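Local structure of 3-dehydroshikimate dehydratase (Pseudomonas putida, 5HMQ) at residues C[544-549]-C[590-595]; C[550-555]-C[574-579]; C[447-452]-C[500-505]. The protein catalyses the divalent-metal-dependent dehydration of 3-dehydroshikimate to protocatechuate, a common intermediate in the breakdown of quinate and shikimate. One frame throughout, in Å; residues are numbered along the deposited sequence.

Contact 1: C[544-549]-C[590-595]; sequences PLLEIP and YTEPFE
Leu546 spreads its two methyl branches over 590-595: CD1 packs against CB of Tyr590 at 3.7 Å, and CD2 meets the aliphatic CG of Glu592 at 3.8 Å. Its CG stands beside the backbone N (chi1 -54°), which brings the fork to the same partner as the amide. That amide, Leu546 N, donates to Tyr590 O at 3.0 Å, almost head-on (C=O...N angle 164°). Tyr590 adds only its CB and backbone here, since its ring leads away. A second bond runs the other way, from Glu592 N to Pro544 O at 2.9 Å, with the donor tilted 26° from the carbonyl plane. Proline suits this place: the pairing uses its carbonyl and asks for no N-H from it, and its ring gives Glu592 an apolar surface. The Glu592 chain, extended beyond CG, crosses Pro544 obliquely and brings OE1 to 3.4 Å from Pro544 CB. Between these bonds Leu545 and Thr591 form a single beta bridge, and the methyls Leu545 CD2 and Thr591 CG2 touch at 3.6 Å. The Thr591 hydroxyl turns instead to Glu592 O, with OG1 donating at 2.9 Å, and is also hydrogen-bonded to Phe600 N. Around this pairing, Pro544 and Thr591 rest on Trp316 of helix 307-319, and Leu546 on Met624 of helix 617-625. The Tyr590 ring lies beside the magnesium ligand Glu601 of strand 599-606.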
loop_
_atom_site.group_PDB
_atom_site.type_symbol
_atom_site.label_atom_id
_atom_site.label_comp_id
_atom_site.label_asym_id
_atom_site.label_seq_id
_atom_site.Cartn_x
_atom_site.Cartn_y
_atom_site.Cartn_z
ATOM N N PRO C 544 -5.025 -6.278 -34.049
ATOM C CA PRO C 544 -5.881 -7.292 -33.399
ATOM C C PRO C 544 -7.042 -6.678 -32.622
ATOM O O PRO C 544 -7.112 -6.708 -31.385
ATOM C CB PRO C 544 -4.887 -8.025 -32.494
ATOM C CG PRO C 544 -3.899 -6.984 -32.131
ATOM C CD PRO C 544 -3.754 -6.084 -33.329
ATOM N N LEU C 545 -7.987 -6.104 -33.362
ATOM C CA LEU C 545 -9.188 -5.554 -32.753
ATOM C C LEU C 545 -10.081 -6.680 -32.226
ATOM O O LEU C 545 -10.080 -7.801 -32.744
ATOM C CB LEU C 545 -9.942 -4.691 -33.765
ATOM C CG LEU C 545 -9.117 -3.572 -34.395
ATOM C CD1 LEU C 545 -9.776 -3.128 -35.692
ATOM C CD2 LEU C 545 -8.960 -2.392 -33.442
ATOM N N LEU C 546 -10.871 -6.360 -31.204
ATOM C CA LEU C 546 -11.656 -7.376 -30.515
ATOM C C LEU C 546 -12.862 -7.818 -31.334
ATOM O O LEU C 546 -13.445 -7.041 -32.096
ATOM C CB LEU C 546 -12.138 -6.851 -29.168
ATOM C CG LEU C 546 -11.068 -6.311 -28.225
ATOM C CD1 LEU C 546 -11.711 -5.782 -26.959
ATOM C CD2 LEU C 546 -10.065 -7.407 -27.902
ATOM N N GLU C 547 -13.240 -9.081 -31.153
ATOM C CA GLU C 547 -14.476 -9.620 -31.703
ATOM C C GLU C 547 -15.592 -9.466 -30.682
ATOM O O GLU C 547 -15.467 -9.925 -29.542
ATOM C CB GLU C 547 -14.319 -11.098 -32.070
ATOM C CG GLU C 547 -15.620 -11.763 -32.512
ATOM C CD GLU C 547 -15.422 -13.191 -32.977
ATOM O OE1 GLU C 547 -14.353 -13.490 -33.548
ATOM O OE2 GLU C 547 -16.329 -14.020 -32.750
ATOM N N ILE C 548 -16.676 -8.829 -31.092
ATOM C CA ILE C 548 -17.800 -8.525 -30.212
ATOM C C ILE C 548 -18.899 -9.549 -30.476
ATOM O O ILE C 548 -19.261 -9.757 -31.643
ATOM C CB ILE C 548 -18.317 -7.093 -30.433
ATOM C CG1 ILE C 548 -17.174 -6.088 -30.279
ATOM C CG2 ILE C 548 -19.433 -6.775 -29.455
ATOM C CD1 ILE C 548 -16.450 -6.181 -28.953
ATOM N N PRO C 549 -19.441 -10.201 -29.449
ATOM C CA PRO C 549 -20.417 -11.268 -29.686
ATOM C C PRO C 549 -21.719 -10.728 -30.260
ATOM O O PRO C 549 -22.050 -9.546 -30.138
ATOM C CB PRO C 549 -20.634 -11.875 -28.294
ATOM C CG PRO C 549 -19.457 -11.425 -27.482
ATOM C CD PRO C 549 -19.082 -10.085 -28.027
ATOM N N TYR C 590 -11.693 -1.450 -29.555
ATOM C CA TYR C 590 -10.501 -1.705 -28.764
ATOM C C TYR C 590 -9.623 -2.748 -29.441
ATOM O O TYR C 590 -10.116 -3.658 -30.114
ATOM C CB TYR C 590 -10.861 -2.186 -27.352
ATOM C CG TYR C 590 -11.655 -1.192 -26.535
ATOM C CD1 TYR C 590 -11.027 -0.123 -25.913
ATOM C CD2 TYR C 590 -13.027 -1.330 -26.373
ATOM C CE1 TYR C 590 -11.740 0.784 -25.157
ATOM C CE2 TYR C 590 -13.751 -0.423 -25.618
ATOM C CZ TYR C 590 -13.099 0.633 -25.013
ATOM O OH TYR C 590 -13.805 1.542 -24.259
ATOM N N THR C 591 -8.314 -2.606 -29.256
ATOM C CA THR C 591 -7.371 -3.646 -29.628
ATOM C C THR C 591 -7.124 -4.573 -28.442
ATOM O O THR C 591 -7.462 -4.265 -27.297
ATOM C CB THR C 591 -6.045 -3.044 -30.097
ATOM O OG1 THR C 591 -5.289 -2.605 -28.960
ATOM C CG2 THR C 591 -6.286 -1.862 -31.015
ATOM N N GLU C 592 -6.517 -5.720 -28.724
ATOM C CA GLU C 592 -6.009 -6.558 -27.655
ATOM C C GLU C 592 -4.850 -5.841 -26.967
ATOM O O GLU C 592 -4.246 -4.931 -27.538
ATOM C CB GLU C 592 -5.547 -7.907 -28.201
ATOM C CG GLU C 592 -6.663 -8.776 -28.748
ATOM C CD GLU C 592 -6.148 -10.079 -29.329
ATOM O OE1 GLU C 592 -4.981 -10.113 -29.774
ATOM O OE2 GLU C 592 -6.912 -11.068 -29.348
ATOM N N PRO C 593 -4.532 -6.220 -25.729
ATOM C CA PRO C 593 -3.386 -5.603 -25.054
ATOM C C PRO C 593 -2.089 -5.899 -25.792
ATOM O O PRO C 593 -1.870 -7.009 -26.279
ATOM C CB PRO C 593 -3.403 -6.247 -23.662
ATOM C CG PRO C 593 -4.809 -6.699 -23.471
ATOM C CD PRO C 593 -5.287 -7.109 -24.829
ATOM N N PHE C 594 -1.230 -4.885 -25.880
ATOM C CA PHE C 594 0.107 -5.069 -26.431
ATOM C C PHE C 594 0.967 -5.778 -25.392
ATOM O O PHE C 594 1.391 -5.166 -24.406
ATOM C CB PHE C 594 0.724 -3.731 -26.832
ATOM C CG PHE C 594 2.172 -3.829 -27.234
ATOM C CD1 PHE C 594 2.525 -4.258 -28.504
ATOM C CD2 PHE C 594 3.178 -3.489 -26.343
ATOM C CE1 PHE C 594 3.855 -4.350 -28.874
ATOM C CE2 PHE C 594 4.507 -3.577 -26.708
ATOM C CZ PHE C 594 4.847 -4.009 -27.974
ATOM N N GLU C 595 1.227 -7.064 -25.624
ATOM C CA GLU C 595 2.056 -7.892 -24.751
ATOM C C GLU C 595 1.654 -7.744 -23.285
ATOM O O GLU C 595 2.478 -7.476 -22.407
ATOM C CB GLU C 595 3.537 -7.578 -24.962
ATOM C CG GLU C 595 3.995 -7.862 -26.383
ATOM C CD GLU C 595 5.493 -7.766 -26.555
ATOM O OE1 GLU C 595 6.210 -7.682 -25.535
ATOM O OE2 GLU C 595 5.953 -7.773 -27.715
#

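Contact 2: C[550-555]-C[574-579]; sequences LNYYDD and NVLYDR
Asn574 meets the 550-555 helix through its backbone, where its carbonyl carbon C comes within 3.2 Å of Tyr553 OH. At Val575 the same hydroxyl donates to the main-chain O at 2.9 Å, from well above the carbonyl plane (58° out of it) and not along a lone pair. The Val575 side chain points away from the helix and packs on Phe587 and Val589 of strand 585-590, a buried place suiting a compact apolar residue. Leu576 follows: its CD2 sits over one face of the Tyr552 ring, toward its rim and 3.9 Å from the centroid, a CH-pi contact; the two side chains cross at about a right angle. Tyr552 has CG opposite its backbone N (chi1 172°), which extends the phenol toward the strand; its CD2 edge also lies over the centre of the Tyr553 ring. Next, Tyr577 N donates to Tyr552 OH at 2.9 Å, with an N-H...O angle of 164°. Tyr577 OH receives Arg579 NE at 2.8 Å and also bonds Glu585. Tyrosine suits both helix positions: its ring packs as an apolar slab while the hydroxyl at its end reaches the backbone of 574-579. Asn616 completes this, its OD1 bonded to Tyr552 OH and its ND2 to Tyr577 O. Side chains, in place of another strand, thus satisfy the outer edge at Tyr577, while the inner edge pairs with strand 585-590.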
loop_
_atom_site.group_PDB
_atom_site.type_symbol
_atom_site.label_atom_id
_atom_site.label_comp_id
_atom_site.label_asym_id
_atom_site.label_seq_id
_atom_site.Cartn_x
_atom_site.Cartn_y
_atom_site.Cartn_z
ATOM N N LEU C 550 -22.461 -11.634 -30.903
ATOM C CA LEU C 550 -23.697 -11.250 -31.575
ATOM C C LEU C 550 -24.732 -10.731 -30.584
ATOM O O LEU C 550 -25.461 -9.776 -30.880
ATOM C CB LEU C 550 -24.248 -12.444 -32.359
ATOM C CG LEU C 550 -25.034 -12.225 -33.657
ATOM C CD1 LEU C 550 -25.291 -13.561 -34.338
ATOM C CD2 LEU C 550 -26.347 -11.494 -33.422
ATOM N N ASN C 551 -24.803 -11.341 -29.397
ATOM C CA ASN C 551 -25.808 -10.948 -28.412
ATOM C C ASN C 551 -25.678 -9.488 -27.993
ATOM O O ASN C 551 -26.668 -8.892 -27.553
ATOM C CB ASN C 551 -25.731 -11.865 -27.186
ATOM C CG ASN C 551 -24.334 -11.941 -26.589
ATOM O OD1 ASN C 551 -23.624 -10.938 -26.495
ATOM N ND2 ASN C 551 -23.933 -13.141 -26.185
ATOM N N TYR C 552 -24.483 -8.904 -28.114
ATOM C CA TYR C 552 -24.326 -7.479 -27.839
ATOM C C TYR C 552 -25.139 -6.642 -28.817
ATOM O O TYR C 552 -25.791 -5.667 -28.423
ATOM C CB TYR C 552 -22.847 -7.095 -27.901
ATOM C CG TYR C 552 -22.588 -5.608 -27.810
ATOM C CD1 TYR C 552 -22.650 -4.948 -26.589
ATOM C CD2 TYR C 552 -22.289 -4.860 -28.943
ATOM C CE1 TYR C 552 -22.413 -3.590 -26.496
ATOM C CE2 TYR C 552 -22.050 -3.502 -28.860
ATOM C CZ TYR C 552 -22.115 -2.872 -27.634
ATOM O OH TYR C 552 -21.881 -1.519 -27.545
ATOM N N TYR C 553 -25.111 -7.004 -30.101
ATOM C CA TYR C 553 -25.836 -6.239 -31.107
ATOM C C TYR C 553 -27.320 -6.581 -31.122
ATOM O O TYR C 553 -28.141 -5.737 -31.497
ATOM C CB TYR C 553 -25.202 -6.459 -32.480
ATOM C CG TYR C 553 -23.752 -6.040 -32.498
ATOM C CD1 TYR C 553 -23.398 -4.701 -32.606
ATOM C CD2 TYR C 553 -22.736 -6.980 -32.384
ATOM C CE1 TYR C 553 -22.077 -4.310 -32.608
ATOM C CE2 TYR C 553 -21.410 -6.599 -32.387
ATOM C CZ TYR C 553 -21.087 -5.262 -32.499
ATOM O OH TYR C 553 -19.767 -4.875 -32.501
ATOM N N ASP C 554 -27.683 -7.806 -30.731
ATOM C CA ASP C 554 -29.089 -8.106 -30.481
ATOM C C ASP C 554 -29.630 -7.234 -29.360
ATOM O O ASP C 554 -30.785 -6.793 -29.406
ATOM C CB ASP C 554 -29.262 -9.583 -30.134
ATOM C CG ASP C 554 -29.055 -10.496 -31.321
ATOM O OD1 ASP C 554 -29.294 -10.054 -32.462
ATOM O OD2 ASP C 554 -28.656 -11.661 -31.108
ATOM N N ASP C 555 -28.802 -6.966 -28.347
ATOM C CA ASP C 555 -29.219 -6.103 -27.249
ATOM C C ASP C 555 -29.395 -4.663 -27.714
ATOM O O ASP C 555 -30.324 -3.972 -27.279
ATOM C CB ASP C 555 -28.206 -6.180 -26.109
ATOM C CG ASP C 555 -28.648 -5.411 -24.883
ATOM O OD1 ASP C 555 -28.428 -4.183 -24.834
ATOM O OD2 ASP C 555 -29.217 -6.037 -23.965
ATOM N N ASN C 574 -17.464 -4.878 -35.702
ATOM C CA ASN C 574 -17.156 -5.055 -34.282
ATOM C C ASN C 574 -17.037 -3.712 -33.566
ATOM O O ASN C 574 -16.174 -3.514 -32.707
ATOM C CB ASN C 574 -15.889 -5.891 -34.095
ATOM C CG ASN C 574 -16.065 -7.327 -34.554
ATOM O OD1 ASN C 574 -16.867 -8.076 -33.997
ATOM N ND2 ASN C 574 -15.311 -7.717 -35.574
ATOM N N VAL C 575 -17.914 -2.779 -33.921
ATOM C CA VAL C 575 -17.916 -1.450 -33.321
ATOM C C VAL C 575 -18.827 -1.458 -32.101
ATOM O O VAL C 575 -19.945 -1.987 -32.150
ATOM C CB VAL C 575 -18.363 -0.388 -34.339
ATOM C CG1 VAL C 575 -18.436 0.985 -33.683
ATOM C CG2 VAL C 575 -17.412 -0.358 -35.522
ATOM N N LEU C 576 -18.350 -0.867 -31.010
ATOM C CA LEU C 576 -19.117 -0.700 -29.785
ATOM C C LEU C 576 -19.769 0.678 -29.772
ATOM O O LEU C 576 -19.275 1.623 -30.391
ATOM C CB LEU C 576 -18.214 -0.884 -28.565
ATOM C CG LEU C 576 -17.591 -2.278 -28.464
ATOM C CD1 LEU C 576 -16.384 -2.267 -27.553
ATOM C CD2 LEU C 576 -18.611 -3.278 -27.959
ATOM N N TYR C 577 -20.886 0.787 -29.055
ATOM C CA TYR C 577 -21.771 1.932 -29.197
ATOM C C TYR C 577 -22.232 2.432 -27.836
ATOM O O TYR C 577 -22.391 1.660 -26.888
ATOM C CB TYR C 577 -22.986 1.575 -30.067
ATOM C CG TYR C 577 -24.005 2.681 -30.210
ATOM C CD1 TYR C 577 -23.800 3.731 -31.094
ATOM C CD2 TYR C 577 -25.181 2.666 -29.472
ATOM C CE1 TYR C 577 -24.734 4.743 -31.230
ATOM C CE2 TYR C 577 -26.120 3.670 -29.601
ATOM C CZ TYR C 577 -25.892 4.706 -30.481
ATOM O OH TYR C 577 -26.826 5.708 -30.612
ATOM N N ASP C 578 -22.438 3.747 -27.756
ATOM C CA ASP C 578 -23.043 4.393 -26.601
ATOM C C ASP C 578 -23.728 5.670 -27.062
ATOM O O ASP C 578 -23.329 6.278 -28.060
ATOM C CB ASP C 578 -22.009 4.707 -25.513
ATOM C CG ASP C 578 -22.651 5.116 -24.200
ATOM O OD1 ASP C 578 -23.689 4.526 -23.833
ATOM O OD2 ASP C 578 -22.122 6.036 -23.541
ATOM N N ARG C 579 -24.771 6.069 -26.333
ATOM C CA ARG C 579 -25.540 7.267 -26.653
ATOM C C ARG C 579 -25.847 8.009 -25.362
ATOM O O ARG C 579 -26.284 7.392 -24.388
ATOM C CB ARG C 579 -26.859 6.916 -27.349
ATOM C CG ARG C 579 -27.737 8.123 -27.639
ATOM C CD ARG C 579 -29.095 7.698 -28.168
ATOM N NE ARG C 579 -29.037 6.832 -29.341
ATOM C CZ ARG C 579 -30.119 6.352 -29.946
ATOM N NH1 ARG C 579 -31.323 6.661 -29.483
ATOM N NH2 ARG C 579 -30.002 5.569 -31.009
#

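Contact 3: C[447-452]-C[500-505]; sequences ALALPA and NISENR
Leu448, Leu450, Asn500 and Ser502 are laced together by three main-chain hydrogen bonds between parallel strands. Asn500 N points straight at Leu448 O, 2.6 Å away with an N-H...O angle of 180°. Leu450 N then donates to Asn500 O at 2.7 Å. In the last rung, Ser502 N reaches Leu450 O at 2.7 Å from above the carbonyl plane (51° out of it). Ala449 and Asn500 face one side of the sheet, Leu450 and Ile501 the other. Alanines keep the first side low beside the longer Asn500, whose ND2 comes to 3.8 Å from Ala447 CB; Ser502 OG, likewise on a short side chain, lies 3.3 Å from Ala449 CB. On the other side Ile501 meets Ala452 CB through CG2, the branch anti to its backbone N, at 3.9 Å; the beta-branched residue thus touches the alanine with its short arm. The pairing joins the first and last strands of a beta-alpha-beta-beta-beta module, the building unit of the vicinal oxygen chelate fold, and strand 440-450 also carries the magnesium ligand His445. Farther out, Ser519 bonds Ser502 OG, and strand 520-528 flanks Ala447, which is backbone-bonded to the magnesium ligand His523. Trp458 of helix 455-465 packs on Leu448 and Leu450. The second subunit covers the far end: its Phe247 packs on Leu450 and Pro451, its Asn504 touches Ala452, and its Asp456 forms a salt bridge with Arg505.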
loop_
_atom_site.group_PDB
_atom_site.type_symbol
_atom_site.label_atom_id
_atom_site.label_comp_id
_atom_site.label_asym_id
_atom_site.label_seq_id
_atom_site.Cartn_x
_atom_site.Cartn_y
_atom_site.Cartn_z
ATOM N N ALA C 447 -5.750 6.452 -20.156
ATOM C CA ALA C 447 -6.089 5.900 -18.854
ATOM C C ALA C 447 -4.853 5.326 -18.175
ATOM O O ALA C 447 -3.989 4.736 -18.830
ATOM C CB ALA C 447 -7.161 4.815 -18.979
ATOM N N LEU C 448 -4.776 5.507 -16.860
ATOM C CA LEU C 448 -3.720 4.918 -16.054
ATOM C C LEU C 448 -4.308 3.858 -15.132
ATOM O O LEU C 448 -5.411 4.025 -14.602
ATOM C CB LEU C 448 -3.003 5.985 -15.220
ATOM C CG LEU C 448 -2.446 7.212 -15.936
ATOM C CD1 LEU C 448 -1.703 8.109 -14.938
ATOM C CD2 LEU C 448 -1.572 6.836 -17.138
ATOM N N ALA C 449 -3.570 2.770 -14.948
ATOM C CA ALA C 449 -3.884 1.768 -13.940
ATOM C C ALA C 449 -2.917 1.962 -12.784
ATOM O O ALA C 449 -1.705 1.811 -12.958
ATOM C CB ALA C 449 -3.790 0.354 -14.512
ATOM N N LEU C 450 -3.445 2.315 -11.615
ATOM C CA LEU C 450 -2.607 2.678 -10.483
ATOM C C LEU C 450 -2.910 1.801 -9.275
ATOM O O LEU C 450 -4.028 1.296 -9.137
ATOM C CB LEU C 450 -2.812 4.150 -10.099
ATOM C CG LEU C 450 -2.482 5.196 -11.166
ATOM C CD1 LEU C 450 -2.925 6.582 -10.718
ATOM C CD2 LEU C 450 -0.996 5.184 -11.486
ATOM N N PRO C 451 -1.934 1.592 -8.389
ATOM C CA PRO C 451 -2.222 0.874 -7.142
ATOM C C PRO C 451 -3.244 1.634 -6.313
ATOM O O PRO C 451 -3.252 2.866 -6.280
ATOM C CB PRO C 451 -0.860 0.810 -6.439
ATOM C CG PRO C 451 0.144 1.032 -7.517
ATOM C CD PRO C 451 -0.511 1.956 -8.499
ATOM N N ALA C 452 -4.125 0.879 -5.653
ATOM C CA ALA C 452 -5.202 1.488 -4.877
ATOM C C ALA C 452 -4.667 2.449 -3.820
ATOM O O ALA C 452 -5.278 3.488 -3.550
ATOM C CB ALA C 452 -6.056 0.399 -4.227
ATOM N N ASN C 500 -7.677 3.912 -13.305
ATOM C CA ASN C 500 -8.156 2.610 -12.873
ATOM C C ASN C 500 -7.251 2.061 -11.778
ATOM O O ASN C 500 -6.147 2.557 -11.535
ATOM C CB ASN C 500 -8.219 1.630 -14.051
ATOM C CG ASN C 500 -9.146 2.097 -15.157
ATOM O OD1 ASN C 500 -10.331 1.757 -15.175
ATOM N ND2 ASN C 500 -8.614 2.879 -16.087
ATOM N N ILE C 501 -7.742 1.025 -11.108
ATOM C CA ILE C 501 -7.039 0.389 -10.002
ATOM C C ILE C 501 -6.334 -0.855 -10.526
ATOM O O ILE C 501 -6.974 -1.755 -11.082
ATOM C CB ILE C 501 -7.996 0.044 -8.852
ATOM C CG1 ILE C 501 -8.626 1.322 -8.296
ATOM C CG2 ILE C 501 -7.261 -0.719 -7.761
ATOM C CD1 ILE C 501 -9.644 1.082 -7.203
ATOM N N SER C 502 -5.014 -0.892 -10.368
ATOM C CA SER C 502 -4.242 -2.067 -10.740
ATOM C C SER C 502 -4.475 -3.203 -9.755
ATOM O O SER C 502 -4.925 -3.007 -8.621
ATOM C CB SER C 502 -2.746 -1.748 -10.775
ATOM O OG SER C 502 -2.447 -0.763 -11.741
ATOM N N GLU C 503 -4.166 -4.412 -10.211
ATOM C CA GLU C 503 -4.267 -5.592 -9.369
ATOM C C GLU C 503 -3.040 -5.659 -8.468
ATOM O O GLU C 503 -1.932 -5.322 -8.889
ATOM C CB GLU C 503 -4.373 -6.850 -10.232
ATOM C CG GLU C 503 -4.841 -8.083 -9.487
ATOM C CD GLU C 503 -6.223 -7.905 -8.893
ATOM O OE1 GLU C 503 -6.316 -7.521 -7.707
ATOM O OE2 GLU C 503 -7.217 -8.133 -9.617
ATOM N N ASN C 504 -3.240 -6.071 -7.220
ATOM C CA ASN C 504 -2.115 -6.196 -6.309
ATOM C C ASN C 504 -1.240 -7.367 -6.739
ATOM O O ASN C 504 -1.645 -8.218 -7.533
ATOM C CB ASN C 504 -2.570 -6.406 -4.860
ATOM C CG ASN C 504 -3.147 -7.795 -4.597
ATOM O OD1 ASN C 504 -2.595 -8.785 -5.042
ATOM N ND2 ASN C 504 -4.235 -7.868 -3.840
ATOM N N ARG C 505 0.004 -7.373 -6.266
ATOM C CA ARG C 505 0.849 -8.530 -6.545
ATOM C C ARG C 505 0.369 -9.765 -5.780
ATOM O O ARG C 505 0.425 -10.881 -6.304
ATOM C CB ARG C 505 2.310 -8.215 -6.230
ATOM C CG ARG C 505 2.579 -7.642 -4.856
ATOM C CD ARG C 505 4.066 -7.356 -4.698
ATOM N NE ARG C 505 4.481 -7.350 -3.299
ATOM C CZ ARG C 505 5.735 -7.523 -2.891
ATOM N NH1 ARG C 505 6.703 -7.725 -3.775
ATOM N NH2 ARG C 505 6.023 -7.503 -1.595
#

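How the contacts relate
Following the chain from the N terminus, contact 3 comes first: residues 500-505 return to 447-452 and close a loop holding helix 455-465 and two intervening strands. Contact 1 opens afterwards at 544-549, and contact 2 is nested within it, since 574-579 closes on helix 550-559 before 590-595 closes the outer loop. Contact 1 thereby joins the link between helices 531-541 and 550-559 to the stretch following strand 585-590. Contacts 1 and 2 touch, with Ile548 N probably hydrogen-bonded to Asn574 OD1 at 3.0 Å. Contact 3 stands apart, in series. Contacts 2 and 3 reach one sheet, at edge strand 576-579 and at the inner pair 440-450 and 496-501.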